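Local coordinates for possible substrate binding protein of ABC transporter system (Rhodopseudomonas palustris, PDB 3N0X) that probably binds a branched-chain amino acid or a similar small solute in the periplasm and delivers it to an ABC transporter, at residues E67-D72 / E94-I99; L100-A105 / I119-R124. All coordinates share one frame; numbering follows the deposited sequence.

From the N terminus, the chain runs through helix 58-70, strand 76-79 and helix 83-96 before it enters strand 100-102. Contact 1 closes the loop that runs from helix 58-70 through strand 76-79 to helix 83-96, bringing the last turns of the two helices together. Contact 2 opens at the very next residue, so the two lie in series and neither nest nor cross. Contact 2 closes a loop without helix or strand and pairs strands 100-102 and 119-121. Their centres are about 16 Å apart, and I99 packs on F120 where they meet. Contact 1 thus joins two helices, and contact 2 adds edge strand 119-121 to strand 100-102 of the mixed sheet.

Contact 1: residues E67-D72 / E94-I99; sequences EAYQDD and EENKKI
Y69 and N96, 6.9 Å apart at their CA atoms, bring the last turns of two helices together, and K97 takes a positive phi there to close a Schellman motif that swings the chain back toward Y69. Y69 carries most of the contact. With CG beside its backbone N (chi1 -69°), its ring reaches across to the 94-99 side, where K98 CB sits over one face, 3.6 Å from the ring centroid in a CH-pi contact displaced toward the rim. The two side chains slide past each other in opposite directions, the lysine running back along the tyrosine as an extended chain. In the conformer described, one of two, K98 NZ reaches the last turn of helix 58-70 and donates to Y69 O over 2.8 Å, in the carbonyl plane and on a lone pair. A lysine suits this place because its aliphatic chain can lie along a ring while its ammonium meets a backbone carbonyl; A74 O is a second acceptor. At the far end of the ring, Y69 OH donates to I99 O at 2.7 Å, approaching from above the carbonyl plane, which gives the buried hydroxyl a partner. Nearer the surface, Q70 NE2, also in one of two conformers, gives N96 OD1 a nearly straight bond of 2.8 Å. Amides suit both places: N96 accepts here while its ND2 serves V92 O. In this alternating alpha/beta lobe, Y69 packs on A77 of strand 76-79, while I99 points away from Y69 into helix 307-314, touching L310, I311 and M314.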
loop_
_atom_site.group_PDB
_atom_site.type_symbol
_atom_site.label_atom_id
_atom_site.label_comp_id
_atom_site.label_asym_id
_atom_site.label_seq_id
_atom_site.Cartn_x
_atom_site.Cartn_y
_atom_site.Cartn_z
ATOM N N GLU A 67 9.999 -5.684 -23.560
ATOM C CA GLU A 67 9.386 -5.206 -24.790
ATOM C C GLU A 67 9.040 -3.713 -24.723
ATOM O O GLU A 67 9.214 -2.963 -25.693
ATOM C CB GLU A 67 8.128 -6.023 -25.105
ATOM C CG GLU A 67 7.507 -5.657 -26.441
ATOM C CD GLU A 67 6.362 -6.582 -26.825
ATOM O OE1 GLU A 67 5.229 -6.365 -26.336
ATOM O OE2 GLU A 67 6.598 -7.500 -27.645
ATOM N N ALA A 68 8.570 -3.267 -23.569
ATOM C CA ALA A 68 8.244 -1.860 -23.385
ATOM C C ALA A 68 9.444 -0.967 -23.566
ATOM O O ALA A 68 9.358 0.055 -24.232
ATOM C CB ALA A 68 7.604 -1.629 -22.012
ATOM N N TYR A 69 10.549 -1.325 -22.934
ATOM C CA TYR A 69 11.760 -0.547 -23.033
ATOM C C TYR A 69 12.434 -0.620 -24.398
ATOM O O TYR A 69 12.990 0.368 -24.875
ATOM C CB TYR A 69 12.747 -1.018 -21.983
ATOM C CG TYR A 69 12.389 -0.706 -20.534
ATOM C CD1 TYR A 69 11.815 0.529 -20.151
ATOM C CD2 TYR A 69 12.700 -1.617 -19.524
ATOM C CE1 TYR A 69 11.548 0.788 -18.807
ATOM C CE2 TYR A 69 12.446 -1.371 -18.216
ATOM C CZ TYR A 69 11.870 -0.175 -17.840
ATOM O OH TYR A 69 11.624 0.048 -16.510
ATOM N N GLN A 70 12.420 -1.802 -24.992
ATOM C CA GLN A 70 13.201 -2.052 -26.211
ATOM C C GLN A 70 12.501 -1.905 -27.562
ATOM O O GLN A 70 13.157 -1.588 -28.550
ATOM C CB GLN A 70 13.690 -3.495 -26.218
ATOM C CG GLN A 70 14.739 -3.745 -25.127
ATOM C CD GLN A 70 14.993 -5.209 -24.850
ATOM O OE1 GLN A 70 14.571 -6.076 -25.609
ATOM N NE2 GLN A 70 15.685 -5.491 -23.752
ATOM N N ASP A 71 11.226 -2.270 -27.634
ATOM C CA ASP A 71 10.450 -2.172 -28.870
ATOM C C ASP A 71 9.598 -0.902 -28.853
ATOM O O ASP A 71 9.540 -0.160 -29.844
ATOM C CB ASP A 71 9.516 -3.368 -29.049
ATOM C CG ASP A 71 10.262 -4.651 -29.340
ATOM O OD1 ASP A 71 11.322 -4.884 -28.710
ATOM O OD2 ASP A 71 9.803 -5.421 -30.212
ATOM N N ASP A 72 8.934 -0.650 -27.728
ATOM C CA ASP A 72 8.058 0.520 -27.621
ATOM C C ASP A 72 8.835 1.781 -27.321
ATOM O O ASP A 72 8.286 2.870 -27.410
ATOM C CB ASP A 72 6.989 0.284 -26.547
ATOM C CG ASP A 72 6.109 -0.911 -26.847
ATOM O OD1 ASP A 72 5.633 -0.994 -27.986
ATOM O OD2 ASP A 72 5.892 -1.784 -25.983
ATOM N N GLU A 94 17.331 -2.818 -14.659
ATOM C CA GLU A 94 18.772 -2.657 -14.627
ATOM C C GLU A 94 19.390 -3.017 -15.979
ATOM O O GLU A 94 20.277 -2.304 -16.458
ATOM C CB GLU A 94 19.411 -3.489 -13.498
ATOM C CG GLU A 94 20.935 -3.374 -13.448
ATOM C CD GLU A 94 21.573 -4.139 -12.277
ATOM O OE1 GLU A 94 21.118 -3.987 -11.138
ATOM O OE2 GLU A 94 22.570 -4.850 -12.497
ATOM N N GLU A 95 18.949 -4.119 -16.594
ATOM C CA GLU A 95 19.514 -4.554 -17.888
ATOM C C GLU A 95 19.354 -3.495 -18.979
ATOM O O GLU A 95 20.249 -3.275 -19.772
ATOM C CB GLU A 95 18.894 -5.892 -18.327
ATOM C CG GLU A 95 19.342 -6.398 -19.716
ATOM N N ASN A 96 18.181 -2.854 -18.999
ATOM C CA ASN A 96 17.864 -1.826 -19.979
ATOM C C ASN A 96 18.239 -0.400 -19.588
ATOM O O ASN A 96 18.073 0.505 -20.393
ATOM C CB ASN A 96 16.380 -1.914 -20.284
ATOM C CG ASN A 96 16.062 -3.163 -21.058
ATOM O OD1 ASN A 96 16.300 -3.206 -22.268
ATOM N ND2 ASN A 96 15.611 -4.216 -20.366
ATOM N N LYS A 97 18.747 -0.230 -18.360
ATOM C CA LYS A 97 19.121 1.080 -17.814
ATOM C C LYS A 97 17.968 2.074 -17.940
ATOM O O LYS A 97 18.129 3.185 -18.405
ATOM C CB LYS A 97 20.409 1.624 -18.434
ATOM C CG LYS A 97 21.637 0.780 -18.133
ATOM C CD LYS A 97 22.897 1.404 -18.692
ATOM C CE LYS A 97 24.142 0.564 -18.373
ATOM N NZ LYS A 97 25.356 1.263 -18.896
ATOM N N LYS A 98 16.800 1.623 -17.483
ATOM C CA LYS A 98 15.592 2.433 -17.466
ATOM C C LYS A 98 14.896 2.262 -16.107
ATOM O O LYS A 98 14.999 1.225 -15.461
ATOM C CB LYS A 98 14.687 2.091 -18.664
ATOM C CG LYS A 98 15.201 2.646 -20.009
ATOM C CD LYS A 98 14.165 2.526 -21.120
ATOM C CE LYS A 98 14.607 3.169 -22.449
ATOM N NZ LYS A 98 13.757 2.805 -23.625
ATOM N N ILE A 99 14.205 3.305 -15.675
ATOM C CA ILE A 99 13.542 3.295 -14.387
ATOM C C ILE A 99 12.252 2.475 -14.429
ATOM O O ILE A 99 11.492 2.523 -15.403
ATOM C CB ILE A 99 13.275 4.734 -13.927
ATOM C CG1 ILE A 99 14.620 5.389 -13.522
ATOM C CG2 ILE A 99 12.275 4.763 -12.754
ATOM C CD1 ILE A 99 14.512 6.871 -13.454
#

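Contact 2: residues L100-A105 / I119-R124; sequences LIVEPA and IFRTGR
F120 is stitched into the neighbouring strand on both sides of I101: F120 N donates to L100 O (3.0 Å), and F120 O accepts from V102 N (2.7 Å), the parallel beta pattern that ends the sheet of one lobe. Beside these bonds V102 CG2 packs on I119 CG2 at 3.8 Å, branched side chains suiting a buried sheet. Beyond the strands, V102 O receives weak bonds from T122 N and G123 N. T122 OG1, held between its backbone N and carbonyl carbon (chi1 54°), donates to the anti lone pair of E103 OE1 at 2.7 Å; a water bonded to the same carboxylate oxygen links it weakly to T122 O. G123 suits its place, since a side chain there would run into P104 O. R121 crosses V102 and bends at chi3, so that NH1 meets A105 O at 2.9 Å near the guanidinium plane. Q334, A107 and T111 also accept from the guanidinium, fixing its rotation. A leucine in place of R121 would probably leave A105 O, A107 O, T111 and Q334 without these donors and let the loop after cis-P104 move more freely. Surrounded by these acceptors, the buried arginine is probably compensated for the burial of its charge.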
loop_
_atom_site.group_PDB
_atom_site.type_symbol
_atom_site.label_atom_id
_atom_site.label_comp_id
_atom_site.label_asym_id
_atom_site.label_seq_id
_atom_site.Cartn_x
_atom_site.Cartn_y
_atom_site.Cartn_z
ATOM N N LEU A 100 11.999 1.773 -13.334
ATOM C CA LEU A 100 10.716 1.148 -13.054
ATOM C C LEU A 100 10.201 1.751 -11.747
ATOM O O LEU A 100 10.872 1.666 -10.714
ATOM C CB LEU A 100 10.878 -0.350 -12.913
ATOM C CG LEU A 100 9.606 -1.113 -12.495
ATOM C CD1 LEU A 100 8.470 -1.005 -13.513
ATOM C CD2 LEU A 100 9.932 -2.572 -12.224
ATOM N N ILE A 101 9.023 2.365 -11.806
ATOM C CA ILE A 101 8.337 2.877 -10.619
ATOM C C ILE A 101 7.367 1.782 -10.213
ATOM O O ILE A 101 6.448 1.412 -10.959
ATOM C CB ILE A 101 7.560 4.190 -10.881
ATOM C CG1 ILE A 101 8.550 5.342 -11.195
ATOM C CG2 ILE A 101 6.685 4.510 -9.661
ATOM C CD1 ILE A 101 7.853 6.590 -11.762
ATOM N N VAL A 102 7.594 1.220 -9.042
ATOM C CA VAL A 102 6.806 0.084 -8.589
ATOM C C VAL A 102 5.509 0.581 -7.963
ATOM O O VAL A 102 5.516 1.389 -7.021
ATOM C CB VAL A 102 7.597 -0.835 -7.646
ATOM C CG1 VAL A 102 6.660 -1.984 -7.113
ATOM C CG2 VAL A 102 8.843 -1.391 -8.405
ATOM N N GLU A 103 4.412 0.055 -8.512
ATOM C CA GLU A 103 3.055 0.456 -8.144
ATOM C C GLU A 103 2.116 -0.545 -8.774
ATOM O O GLU A 103 2.115 -0.674 -9.995
ATOM C CB GLU A 103 2.758 1.860 -8.734
ATOM C CG GLU A 103 1.337 2.322 -8.520
ATOM C CD GLU A 103 0.970 2.488 -7.067
ATOM O OE1 GLU A 103 1.696 3.212 -6.314
ATOM O OE2 GLU A 103 -0.111 1.940 -6.709
ATOM N N PRO A 104 1.268 -1.208 -7.975
ATOM C CA PRO A 104 1.060 -1.144 -6.517
ATOM C C PRO A 104 1.848 -2.098 -5.636
ATOM O O PRO A 104 1.719 -1.997 -4.421
ATOM C CB PRO A 104 -0.416 -1.518 -6.372
ATOM C CG PRO A 104 -0.631 -2.484 -7.478
ATOM C CD PRO A 104 0.191 -1.942 -8.653
ATOM N N ALA A 105 2.641 -2.981 -6.231
ATOM C CA ALA A 105 3.266 -4.106 -5.482
ATOM C C ALA A 105 3.913 -3.663 -4.176
ATOM O O ALA A 105 4.783 -2.779 -4.184
ATOM C CB ALA A 105 4.262 -4.837 -6.340
ATOM N N ILE A 119 15.152 1.205 -9.570
ATOM C CA ILE A 119 13.859 0.935 -8.937
ATOM C C ILE A 119 13.469 2.056 -7.967
ATOM O O ILE A 119 14.219 2.399 -7.047
ATOM C CB ILE A 119 13.881 -0.430 -8.174
ATOM C CG1 ILE A 119 14.391 -1.568 -9.050
ATOM C CG2 ILE A 119 12.471 -0.753 -7.565
ATOM C CD1 ILE A 119 13.725 -1.697 -10.399
ATOM N N PHE A 120 12.283 2.628 -8.209
ATOM C CA PHE A 120 11.628 3.527 -7.278
ATOM C C PHE A 120 10.270 2.899 -6.953
ATOM O O PHE A 120 9.792 2.002 -7.637
ATOM C CB PHE A 120 11.451 4.928 -7.846
ATOM C CG PHE A 120 12.736 5.710 -7.992
ATOM C CD1 PHE A 120 13.635 5.429 -9.040
ATOM C CD2 PHE A 120 13.091 6.656 -7.064
ATOM C CE1 PHE A 120 14.812 6.149 -9.154
ATOM C CE2 PHE A 120 14.255 7.375 -7.191
ATOM C CZ PHE A 120 15.118 7.120 -8.221
ATOM N N ARG A 121 9.652 3.340 -5.870
ATOM C CA ARG A 121 8.344 2.788 -5.502
ATOM C C ARG A 121 7.443 3.857 -4.935
ATOM O O ARG A 121 7.763 4.446 -3.911
ATOM C CB ARG A 121 8.467 1.644 -4.493
ATOM C CG ARG A 121 7.071 1.172 -4.039
ATOM C CD ARG A 121 6.973 -0.230 -3.622
ATOM N NE ARG A 121 7.932 -0.620 -2.590
ATOM C CZ ARG A 121 8.071 -1.893 -2.197
ATOM N NH1 ARG A 121 7.309 -2.808 -2.712
ATOM N NH2 ARG A 121 9.000 -2.245 -1.310
ATOM N N THR A 122 6.274 4.037 -5.569
ATOM C CA THR A 122 5.213 4.880 -5.024
ATOM C C THR A 122 4.242 4.103 -4.099
ATOM O O THR A 122 3.709 4.699 -3.163
ATOM C CB THR A 122 4.428 5.584 -6.129
ATOM O OG1 THR A 122 3.937 4.615 -7.070
ATOM C CG2 THR A 122 5.281 6.593 -6.838
ATOM N N GLY A 123 4.011 2.829 -4.395
ATOM C CA GLY A 123 3.157 2.003 -3.556
ATOM C C GLY A 123 3.720 1.957 -2.151
ATOM O O GLY A 123 4.931 2.108 -1.941
ATOM N N ARG A 124 2.861 1.821 -1.150
ATOM C CA ARG A 124 3.402 1.576 0.188
ATOM C C ARG A 124 3.942 0.152 0.231
ATOM O O ARG A 124 3.500 -0.725 -0.490
ATOM C CB ARG A 124 2.401 1.858 1.315
ATOM C CG ARG A 124 1.531 0.708 1.776
ATOM C CD ARG A 124 0.579 0.213 0.698
ATOM N NE ARG A 124 -0.303 -0.831 1.191
ATOM C CZ ARG A 124 -1.113 -1.593 0.462
ATOM N NH1 ARG A 124 -1.281 -1.405 -0.856
ATOM N NH2 ARG A 124 -1.793 -2.572 1.067
HETATM O O HOH W 1 0.945 4.689 -4.070
HETATM O O HOH W 2 0.578 0.095 -2.668
#